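Lactococcal phage P2 ORF15 (Lactococcus phage p2, PDB 2WZP) probably serves as the distal tail (Dit) protein of the phage, assembling from several copies into part of the baseplate at the tail tip. Local coordinates at residues Q32-T37 and D44-V49; H36-G41 and L115-V120; G52-Y57 and L93-E98; V120-Q125 and A133-A138. One frame throughout, in Å; residues are numbered along the deposited sequence.

Interaction 1. Residues Q32-T37 and D44-V49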
# COMPACT_ATOMS: atom_id res chain seq x y z
N GLN M 32 28.75 6.41 -22.00
CA GLN M 32 28.62 7.84 -22.33
C GLN M 32 27.41 8.06 -23.21
O GLN M 32 27.24 7.34 -24.19
CB GLN M 32 29.87 8.37 -23.08
CG GLN M 32 31.23 8.17 -22.39
CD GLN M 32 31.44 9.15 -21.27
OE1 GLN M 32 31.74 10.31 -21.49
NE2 GLN M 32 31.27 8.69 -20.04
N TYR M 33 26.61 9.09 -22.89
CA TYR M 33 25.45 9.49 -23.68
C TYR M 33 25.65 10.91 -24.13
O TYR M 33 26.16 11.73 -23.37
CB TYR M 33 24.14 9.42 -22.87
CG TYR M 33 23.61 8.04 -22.59
CD1 TYR M 33 23.36 7.14 -23.63
CD2 TYR M 33 23.22 7.66 -21.31
CE1 TYR M 33 22.83 5.87 -23.38
CE2 TYR M 33 22.66 6.41 -21.05
CZ TYR M 33 22.49 5.51 -22.09
OH TYR M 33 21.93 4.28 -21.83
N LYS M 34 25.23 11.23 -25.35
CA LYS M 34 25.32 12.60 -25.87
C LYS M 34 24.09 12.87 -26.71
O LYS M 34 23.59 11.95 -27.36
CB LYS M 34 26.58 12.80 -26.74
CG LYS M 34 27.86 12.82 -25.95
CD LYS M 34 29.06 12.86 -26.85
CE LYS M 34 30.35 13.03 -26.09
NZ LYS M 34 30.64 11.86 -25.23
N ILE M 35 23.60 14.10 -26.71
CA ILE M 35 22.47 14.50 -27.55
C ILE M 35 23.05 15.40 -28.65
O ILE M 35 23.71 16.39 -28.34
CB ILE M 35 21.34 15.18 -26.73
CG1 ILE M 35 20.53 14.14 -25.90
CG2 ILE M 35 20.40 16.07 -27.59
CD1 ILE M 35 19.68 13.05 -26.69
N HIS M 36 22.88 15.01 -29.93
CA HIS M 36 23.34 15.78 -31.09
C HIS M 36 22.13 16.42 -31.72
O HIS M 36 21.12 15.74 -31.92
CB HIS M 36 24.02 14.87 -32.13
CG HIS M 36 25.25 14.19 -31.65
ND1 HIS M 36 26.50 14.63 -32.01
CD2 HIS M 36 25.38 13.08 -30.88
CE1 HIS M 36 27.36 13.80 -31.43
NE2 HIS M 36 26.72 12.85 -30.74
N THR M 37 22.24 17.72 -32.06
CA THR M 37 21.15 18.44 -32.73
C THR M 37 21.19 18.20 -34.25
O THR M 37 20.17 18.39 -34.92
CB THR M 37 21.12 19.93 -32.37
OG1 THR M 37 22.37 20.51 -32.71
CG2 THR M 37 20.78 20.18 -30.88
N ASP M 44 26.18 21.07 -35.90
CA ASP M 44 25.89 20.16 -34.78
C ASP M 44 26.23 20.74 -33.40
O ASP M 44 27.37 21.17 -33.17
CB ASP M 44 26.62 18.82 -35.00
CG ASP M 44 26.20 17.69 -34.07
OD1 ASP M 44 25.10 17.76 -33.51
OD2 ASP M 44 26.98 16.74 -33.92
N LYS M 45 25.24 20.76 -32.49
CA LYS M 45 25.42 21.17 -31.09
C LYS M 45 25.31 19.88 -30.26
O LYS M 45 24.37 19.11 -30.43
CB LYS M 45 24.40 22.22 -30.63
CG LYS M 45 24.66 22.74 -29.22
CD LYS M 45 23.82 23.96 -28.87
CE LYS M 45 23.95 24.34 -27.41
NZ LYS M 45 23.02 25.46 -27.02
N VAL M 46 26.33 19.62 -29.44
CA VAL M 46 26.43 18.40 -28.64
C VAL M 46 26.27 18.70 -27.18
O VAL M 46 27.03 19.49 -26.61
CB VAL M 46 27.73 17.59 -28.92
CG1 VAL M 46 27.68 16.21 -28.25
CG2 VAL M 46 28.00 17.45 -30.42
N TRP M 47 25.32 18.03 -26.54
CA TRP M 47 25.09 18.14 -25.12
C TRP M 47 25.67 16.90 -24.53
O TRP M 47 25.22 15.82 -24.90
CB TRP M 47 23.59 18.20 -24.84
CG TRP M 47 22.99 19.53 -25.16
CD1 TRP M 47 22.50 19.94 -26.37
CD2 TRP M 47 22.83 20.63 -24.26
NE1 TRP M 47 22.03 21.22 -26.27
CE2 TRP M 47 22.22 21.68 -24.99
CE3 TRP M 47 23.13 20.84 -22.90
CZ2 TRP M 47 21.89 22.91 -24.40
CZ3 TRP M 47 22.81 22.06 -22.31
CH2 TRP M 47 22.19 23.08 -23.05
N ASP M 48 26.69 17.01 -23.65
CA ASP M 48 27.24 15.81 -22.98
C ASP M 48 26.29 15.47 -21.83
O ASP M 48 26.37 16.08 -20.76
CB ASP M 48 28.67 16.04 -22.45
CG ASP M 48 29.34 14.78 -21.91
OD1 ASP M 48 30.59 14.73 -21.89
OD2 ASP M 48 28.63 13.84 -21.52
N VAL M 49 25.40 14.49 -22.04
CA VAL M 49 24.43 14.13 -21.00
C VAL M 49 24.92 13.08 -19.98
O VAL M 49 24.13 12.43 -19.29
CB VAL M 49 22.97 13.97 -21.51
CG1 VAL M 49 22.50 15.28 -22.18
CG2 VAL M 49 22.82 12.78 -22.45
O HOH W 1 29.07 11.72 -22.90
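I35 and W47 form the hydrogen-bonded pair of a beta hairpin in which strand 32-36 runs antiparallel to strand 46-48, the two axes 155° apart. I35 N reaches W47 O at 3.0 Å, and W47 N returns the bond to I35 O; past the strand, T37 N to K45 O carries the pairing on. The two faces are shaped differently. On the face of K34, H36 and V46, the isopropyl group of V46 is the bump. Its CG1 rests over one face of the H36 imidazole, 4.2 Å from the ring centroid, a CH-pi contact, and also meets the aliphatic stem of K34, 3.9 Å from CD, filling the hollow between lysine and ring. The lysine chain then runs on to a water that takes a bond from K34 NZ and also joins Y33 O and D48 OD2, an oxygen that T50 N also bonds. On the face of I35 and W47, I35 CB lies against W47 CB, and V49 CG2 packs beside Y33 CB at 3.6 Å. The indole of W47 leads off to helix 100-115, where it meets F110 edge-to-face and bonds D113 through NE1. At the loop end, OG1 of T37 accepts K45 N at 2.9 Å. H36 is gripped at both nitrogens, NE2 by E123 and ND1 by D44, which fixes its rotation and probably stabilises a doubly protonated ring. With D44 CG trans to its own N (chi1 -169°), OD2 presents its syn lone pair to H36 ND1, 2.9 Å away and nearly in the ring plane.

Interaction 2. Residues H36-G41 and L115-V120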
# COMPACT_ATOMS: atom_id res chain seq x y z
N HIS M 36 22.88 15.01 -29.93
CA HIS M 36 23.34 15.78 -31.09
C HIS M 36 22.13 16.42 -31.72
O HIS M 36 21.12 15.74 -31.92
CB HIS M 36 24.02 14.87 -32.13
CG HIS M 36 25.25 14.19 -31.65
ND1 HIS M 36 26.50 14.63 -32.01
CD2 HIS M 36 25.38 13.08 -30.88
CE1 HIS M 36 27.36 13.80 -31.43
NE2 HIS M 36 26.72 12.85 -30.74
N THR M 37 22.24 17.72 -32.06
CA THR M 37 21.15 18.44 -32.73
C THR M 37 21.19 18.20 -34.25
O THR M 37 20.17 18.39 -34.92
CB THR M 37 21.12 19.93 -32.37
OG1 THR M 37 22.37 20.51 -32.71
CG2 THR M 37 20.78 20.18 -30.88
N ASN M 38 22.35 17.77 -34.78
CA ASN M 38 22.51 17.48 -36.20
C ASN M 38 23.74 16.64 -36.47
O ASN M 38 24.73 17.14 -37.03
CB ASN M 38 22.51 18.77 -37.00
CG ASN M 38 22.40 18.57 -38.49
OD1 ASN M 38 22.16 17.48 -39.02
ND2 ASN M 38 22.63 19.64 -39.19
N LEU M 39 23.68 15.35 -36.13
CA LEU M 39 24.78 14.41 -36.34
C LEU M 39 25.34 14.53 -37.76
O LEU M 39 24.58 14.48 -38.72
CB LEU M 39 24.29 12.98 -36.10
CG LEU M 39 25.22 11.92 -35.50
CD1 LEU M 39 25.16 10.67 -36.29
CD2 LEU M 39 26.60 12.40 -35.19
N ASP M 40 26.65 14.75 -37.88
CA ASP M 40 27.31 14.85 -39.18
C ASP M 40 27.04 16.13 -40.02
O ASP M 40 27.52 16.24 -41.16
CB ASP M 40 27.24 13.52 -39.98
CG ASP M 40 28.09 12.35 -39.46
OD1 ASP M 40 28.91 12.55 -38.52
OD2 ASP M 40 28.00 11.25 -40.05
N GLY M 41 26.39 17.11 -39.39
CA GLY M 41 26.17 18.43 -39.96
C GLY M 41 27.14 19.40 -39.33
O GLY M 41 27.44 19.27 -38.14
N LEU M 115 13.52 20.80 -29.34
CA LEU M 115 12.31 21.29 -30.00
C LEU M 115 12.53 21.98 -31.34
O LEU M 115 11.63 21.98 -32.17
CB LEU M 115 11.46 22.15 -29.04
CG LEU M 115 10.75 21.44 -27.87
CD1 LEU M 115 10.02 22.42 -27.00
CD2 LEU M 115 9.79 20.35 -28.35
N SER M 116 13.72 22.54 -31.57
CA SER M 116 14.03 23.27 -32.80
C SER M 116 14.36 22.35 -34.02
O SER M 116 14.43 22.84 -35.14
CB SER M 116 15.15 24.27 -32.55
OG SER M 116 16.37 23.56 -32.39
N LYS M 117 14.56 21.04 -33.80
CA LYS M 117 14.89 20.10 -34.86
C LYS M 117 13.77 19.10 -35.07
O LYS M 117 13.04 18.81 -34.14
CB LYS M 117 16.18 19.34 -34.52
CG LYS M 117 17.44 20.17 -34.20
CD LYS M 117 17.82 21.30 -35.20
CE LYS M 117 18.45 20.87 -36.48
NZ LYS M 117 19.60 21.78 -36.83
N LYS M 118 13.66 18.52 -36.29
CA LYS M 118 12.68 17.49 -36.64
C LYS M 118 12.89 16.26 -35.73
O LYS M 118 11.95 15.58 -35.35
CB LYS M 118 12.85 17.11 -38.12
CG LYS M 118 11.82 16.12 -38.65
CD LYS M 118 12.06 15.68 -40.08
CE LYS M 118 10.86 14.93 -40.59
NZ LYS M 118 11.07 14.46 -41.96
N PHE M 119 14.15 16.00 -35.40
CA PHE M 119 14.59 14.92 -34.53
C PHE M 119 15.99 15.30 -34.01
O PHE M 119 16.66 16.19 -34.56
CB PHE M 119 14.63 13.55 -35.29
CG PHE M 119 15.74 13.45 -36.31
CD1 PHE M 119 16.95 12.85 -36.00
CD2 PHE M 119 15.60 14.04 -37.57
CE1 PHE M 119 18.00 12.83 -36.92
CE2 PHE M 119 16.64 14.00 -38.50
CZ PHE M 119 17.84 13.40 -38.16
N VAL M 120 16.42 14.59 -33.00
CA VAL M 120 17.67 14.72 -32.29
C VAL M 120 18.30 13.30 -32.26
O VAL M 120 17.58 12.29 -32.45
CB VAL M 120 17.31 15.37 -30.92
CG1 VAL M 120 17.58 14.48 -29.71
CG2 VAL M 120 17.93 16.73 -30.77
O HOH W 2 18.86 16.34 -35.82
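K117 curls around the carbonyl oxygen of T37, and its chain can be followed atom by atom. CB points toward the opposing segment and lies 4.1 Å from T37 O. CG makes the closest approach, 3.3 Å from T37 O, and also lies near T37 CB. CD swings back a little before CE returns to within 3.4 Å of T37 O. This curved path follows from successive bends at chi2 (-49°) and chi3 (-76°), which wrap the methylenes about the oxygen instead of extending them past it. NZ then passes beside N38, 4.2 Å from its CB, and its ionic partner is D43, at long and weak range. N38 is also where the chain begins a type II beta turn, N38 to G41, closed by G41 N to N38 O; the turn lies in the connection between strands 32-36 and 46-48, so the contact sets that connection against the segment leading from helix 100-115 into strand 120-125. T37 O is satisfied by a water, 2.6 Å away, which also donates to F119 O at 2.5 Å. The same water sits above the centre of the F119 ring, 3.7 Å from its plane. No direct hydrogen bond joins the two segments. At the strand end, V120 CG2 approaches H36 O to 3.5 Å and leans toward T37 CA. At the other end, L115 O accepts a bond from R82 of the third subunit, while D40, on the turn, pairs with K318.

Interaction 3. Residues G52-Y57 and L93-E98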
# COMPACT_ATOMS: atom_id res chain seq x y z
N GLY M 52 28.14 16.74 -18.58
CA GLY M 52 27.78 18.15 -18.67
C GLY M 52 26.90 18.68 -17.56
O GLY M 52 26.70 18.01 -16.54
N LYS M 53 26.36 19.88 -17.77
CA LYS M 53 25.51 20.56 -16.79
C LYS M 53 24.07 20.08 -16.85
O LYS M 53 23.30 20.31 -15.92
CB LYS M 53 25.62 22.09 -16.95
CG LYS M 53 27.05 22.60 -16.77
CD LYS M 53 27.21 23.51 -15.57
CE LYS M 53 28.40 24.41 -15.77
NZ LYS M 53 28.39 25.54 -14.81
N VAL M 54 23.72 19.40 -17.94
CA VAL M 54 22.44 18.76 -18.18
C VAL M 54 22.80 17.28 -18.36
O VAL M 54 23.58 16.96 -19.27
CB VAL M 54 21.71 19.34 -19.42
CG1 VAL M 54 20.53 18.47 -19.82
CG2 VAL M 54 21.24 20.76 -19.16
N ARG M 55 22.26 16.39 -17.49
CA ARG M 55 22.53 14.94 -17.53
C ARG M 55 21.29 14.05 -17.59
O ARG M 55 20.23 14.41 -17.07
CB ARG M 55 23.39 14.52 -16.33
CG ARG M 55 24.72 15.22 -16.30
CD ARG M 55 25.60 14.69 -15.21
NE ARG M 55 26.60 15.68 -14.85
CZ ARG M 55 27.47 15.53 -13.86
NH1 ARG M 55 27.47 14.42 -13.14
NH2 ARG M 55 28.35 16.49 -13.60
N PHE M 56 21.46 12.86 -18.20
CA PHE M 56 20.44 11.82 -18.31
C PHE M 56 20.87 10.67 -17.43
O PHE M 56 22.04 10.28 -17.46
CB PHE M 56 20.32 11.29 -19.74
CG PHE M 56 19.57 12.09 -20.77
CD1 PHE M 56 18.98 13.32 -20.44
CD2 PHE M 56 19.45 11.63 -22.07
CE1 PHE M 56 18.31 14.08 -21.40
CE2 PHE M 56 18.76 12.38 -23.03
CZ PHE M 56 18.21 13.60 -22.69
N TYR M 57 19.93 10.13 -16.66
CA TYR M 57 20.14 9.00 -15.78
C TYR M 57 19.01 8.02 -15.98
O TYR M 57 17.90 8.42 -16.33
CB TYR M 57 20.11 9.44 -14.30
CG TYR M 57 21.24 10.37 -13.89
CD1 TYR M 57 22.46 9.86 -13.48
CD2 TYR M 57 21.07 11.75 -13.89
CE1 TYR M 57 23.51 10.70 -13.11
CE2 TYR M 57 22.11 12.61 -13.50
CZ TYR M 57 23.33 12.08 -13.11
OH TYR M 57 24.38 12.89 -12.71
N LEU M 93 16.07 13.56 -16.00
CA LEU M 93 16.81 14.71 -16.51
C LEU M 93 17.13 15.59 -15.30
O LEU M 93 16.24 16.03 -14.57
CB LEU M 93 15.97 15.44 -17.60
CG LEU M 93 16.35 16.85 -18.10
CD1 LEU M 93 17.46 16.79 -19.09
CD2 LEU M 93 15.22 17.45 -18.88
N GLU M 94 18.42 15.71 -15.03
CA GLU M 94 18.94 16.46 -13.90
C GLU M 94 19.87 17.58 -14.37
O GLU M 94 20.64 17.39 -15.33
CB GLU M 94 19.65 15.50 -12.95
CG GLU M 94 18.71 14.86 -11.95
CD GLU M 94 19.35 14.06 -10.83
OE1 GLU M 94 20.50 14.38 -10.43
OE2 GLU M 94 18.69 13.12 -10.33
N THR M 95 19.77 18.77 -13.72
CA THR M 95 20.63 19.93 -14.04
C THR M 95 21.65 20.22 -12.94
O THR M 95 21.41 19.89 -11.77
CB THR M 95 19.88 21.15 -14.55
OG1 THR M 95 19.24 21.83 -13.47
CG2 THR M 95 18.90 20.82 -15.70
N PHE M 96 22.82 20.76 -13.33
CA PHE M 96 23.94 21.03 -12.42
C PHE M 96 24.46 22.48 -12.51
O PHE M 96 25.66 22.72 -12.40
CB PHE M 96 25.04 19.95 -12.58
CG PHE M 96 24.51 18.54 -12.41
CD1 PHE M 96 24.63 17.87 -11.19
CD2 PHE M 96 23.86 17.88 -13.45
CE1 PHE M 96 24.09 16.58 -11.01
CE2 PHE M 96 23.29 16.61 -13.26
CZ PHE M 96 23.43 15.96 -12.05
N GLY M 97 23.54 23.42 -12.70
CA GLY M 97 23.86 24.84 -12.70
C GLY M 97 24.15 25.30 -11.28
O GLY M 97 23.65 24.70 -10.32
N GLU M 98 25.01 26.31 -11.15
CA GLU M 98 25.43 26.80 -9.84
C GLU M 98 24.54 27.90 -9.26
O GLU M 98 24.81 28.39 -8.16
CB GLU M 98 26.92 27.19 -9.85
CG GLU M 98 27.85 25.98 -9.85
CD GLU M 98 28.99 26.02 -10.85
OE1 GLU M 98 29.73 27.04 -10.88
OE2 GLU M 98 29.18 25.02 -11.58
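Antiparallel pairing of strand 54-57 with strand 89-95, in the main sheet of the N-terminal domain, brings R55 opposite E94 as a hydrogen-bonded pair. R55 N meets E94 O at 2.9 Å and E94 N meets R55 O at 3.0 Å; beyond the strand end F96 N closes on K53 O. Of the two faces, the one carrying V54, F56, L93 and T95 is largely apolar, with the T95 hydroxyl bonded to N103. There L93 CD1 is wedged between V54 CG1, 3.6 Å away, and the ring edge of F56, whose CE1 is 3.7 Å away. Helix 100-115 covers this side through L106 and F110. The face of R55 and E94 is built around a cation-pi stack. The guanidinium of R55 lies flat on the F96 ring, planes 23° apart, with CZ 4.2 Å from the ring centroid and only 5° off its normal. An extended chain from CG to NE carries the group there, and NE is held by G52 O at 2.9 Å, in the guanidinium plane and on a nearly straight line (175°). Y57 completes the cluster edge to edge: its CE2 lies in the plane of F96, 3.9 Å from CZ, and its OH takes a weak bond from R55 NH1. Farther out, K53 NZ has its main salt bridge to E102 and only a weak one to E98 OE2. With G52 O holding one edge and F96 covering one face, the guanidinium can keep its orientation without a carboxylate partner across the strands; the cation is probably steadied by ring electrons and a backbone dipole.

Interaction 4. Residues V120-Q125 and A133-A138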
# COMPACT_ATOMS: atom_id res chain seq x y z
N VAL M 120 16.42 14.59 -33.00
CA VAL M 120 17.67 14.72 -32.29
C VAL M 120 18.30 13.30 -32.26
O VAL M 120 17.58 12.29 -32.45
CB VAL M 120 17.31 15.37 -30.92
CG1 VAL M 120 17.58 14.48 -29.71
CG2 VAL M 120 17.93 16.73 -30.77
N THR M 121 19.63 13.21 -32.09
CA THR M 121 20.33 11.92 -32.09
C THR M 121 21.03 11.64 -30.77
O THR M 121 21.89 12.42 -30.34
CB THR M 121 21.31 11.83 -33.28
OG1 THR M 121 20.58 11.90 -34.49
CG2 THR M 121 22.11 10.56 -33.28
N LEU M 122 20.69 10.51 -30.16
CA LEU M 122 21.36 10.05 -28.95
C LEU M 122 22.56 9.16 -29.34
O LEU M 122 22.41 8.23 -30.13
CB LEU M 122 20.38 9.29 -28.03
CG LEU M 122 20.96 8.62 -26.77
CD1 LEU M 122 21.18 9.64 -25.66
CD2 LEU M 122 20.03 7.52 -26.31
N GLU M 123 23.73 9.49 -28.81
CA GLU M 123 24.94 8.70 -28.99
C GLU M 123 25.07 7.83 -27.73
O GLU M 123 24.94 8.32 -26.62
CB GLU M 123 26.14 9.61 -29.16
CG GLU M 123 27.45 8.87 -29.33
CD GLU M 123 28.66 9.77 -29.50
OE1 GLU M 123 28.52 10.87 -30.09
OE2 GLU M 123 29.75 9.36 -29.05
N TYR M 124 25.25 6.54 -27.90
CA TYR M 124 25.37 5.56 -26.82
C TYR M 124 26.72 4.87 -27.02
O TYR M 124 26.92 4.14 -28.00
CB TYR M 124 24.20 4.56 -26.91
CG TYR M 124 24.17 3.41 -25.93
CD1 TYR M 124 24.72 3.53 -24.66
CD2 TYR M 124 23.50 2.23 -26.23
CE1 TYR M 124 24.62 2.50 -23.72
CE2 TYR M 124 23.36 1.21 -25.30
CZ TYR M 124 23.94 1.34 -24.04
OH TYR M 124 23.79 0.32 -23.13
N GLN M 125 27.67 5.21 -26.15
CA GLN M 125 29.03 4.70 -26.24
C GLN M 125 29.48 3.93 -25.01
O GLN M 125 29.32 4.40 -23.88
CB GLN M 125 30.03 5.83 -26.54
CG GLN M 125 31.38 5.27 -26.94
CD GLN M 125 32.45 6.29 -27.07
OE1 GLN M 125 32.44 7.36 -26.45
NE2 GLN M 125 33.43 5.95 -27.89
N ALA M 133 20.80 6.67 -31.99
CA ALA M 133 19.36 6.51 -32.08
C ALA M 133 18.77 7.85 -32.43
O ALA M 133 19.03 8.82 -31.73
CB ALA M 133 18.78 6.02 -30.75
N ASP M 134 18.02 7.94 -33.54
CA ASP M 134 17.29 9.16 -33.92
C ASP M 134 16.00 9.12 -33.12
O ASP M 134 15.25 8.14 -33.19
CB ASP M 134 16.97 9.22 -35.42
CG ASP M 134 18.19 9.33 -36.29
OD1 ASP M 134 19.28 9.72 -35.76
OD2 ASP M 134 18.06 9.07 -37.51
N LEU M 135 15.80 10.16 -32.31
CA LEU M 135 14.67 10.30 -31.38
C LEU M 135 13.87 11.57 -31.61
O LEU M 135 14.37 12.56 -32.16
CB LEU M 135 15.24 10.37 -29.95
CG LEU M 135 16.14 9.23 -29.47
CD1 LEU M 135 16.68 9.53 -28.09
CD2 LEU M 135 15.37 7.88 -29.44
N ALA M 136 12.64 11.57 -31.13
CA ALA M 136 11.74 12.72 -31.18
C ALA M 136 11.15 12.83 -29.77
O ALA M 136 10.71 11.83 -29.20
CB ALA M 136 10.65 12.48 -32.20
N LEU M 137 11.21 14.03 -29.18
CA LEU M 137 10.68 14.31 -27.87
C LEU M 137 9.18 13.92 -27.85
O LEU M 137 8.44 14.24 -28.80
CB LEU M 137 10.87 15.82 -27.63
CG LEU M 137 10.58 16.45 -26.25
CD1 LEU M 137 9.13 16.79 -26.04
CD2 LEU M 137 11.31 15.83 -25.13
N ALA M 138 8.77 13.17 -26.81
CA ALA M 138 7.39 12.74 -26.59
C ALA M 138 6.80 13.56 -25.45
O ALA M 138 5.64 13.98 -25.52
CB ALA M 138 7.35 11.26 -26.28
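V120 and L135 are bound backbone to backbone in both directions, V120 N to L135 O at 3.0 Å and L135 N to V120 O at 2.8 Å. Two residues on, L122 N bonds A133 O at 2.8 Å and A133 N answers to L122 O. Between these pairs T121 faces D134, the two side chains lying side by side and pointing the same way. OG1 of T121 donates to D134 OD1 at 2.8 Å, arriving on the anti side and 32° out of the carboxylate plane. That oxygen is also bonded by Y165, and OD2 pairs with K320, so the buried carboxylate is well satisfied. All this belongs to the beta hairpin of strands 120-125 and 130-140, central in an antiparallel sheet. The opposite face is apolar, with L135 CD1 set against L122 CB at 3.7 Å. E123-Q125 continue the hairpin against 130-132, Y124 bonding the backbone of V131. The loose side is A136-A138: the N-to-C directions of the two segments make 132°, well short of the 180° of a flat antiparallel pair, and A136 CB is 6.2 Å from V120 N. There A136 packs on N68 and L137 on L64 of the third subunit.

Interactions 1, 3 and 4 reach one antiparallel sheet, interaction 2 its loop end. Interactions 1 and 4 are neighbours, centres 9 Å apart, joined where strand 32-36 lies beside strand 120-125: H36 N meets T121 O at 2.8 Å and H36 NE2 meets E123 OE1 at 2.8 Å. Interaction 2 shares H36 and T37 with interaction 1 and V120 with interaction 4; D44 OD1 probably bonds N38 N at 3.0 Å. Interaction 3 joins through V49 O to F56 N, 2.9 Å, tying the residue after strand 46-48 to strand 54-57, the two outermost strands within this chain. Centres of interactions 3 and 4 lie about 17 Å apart. Interactions 2 and 4 both contact the third subunit.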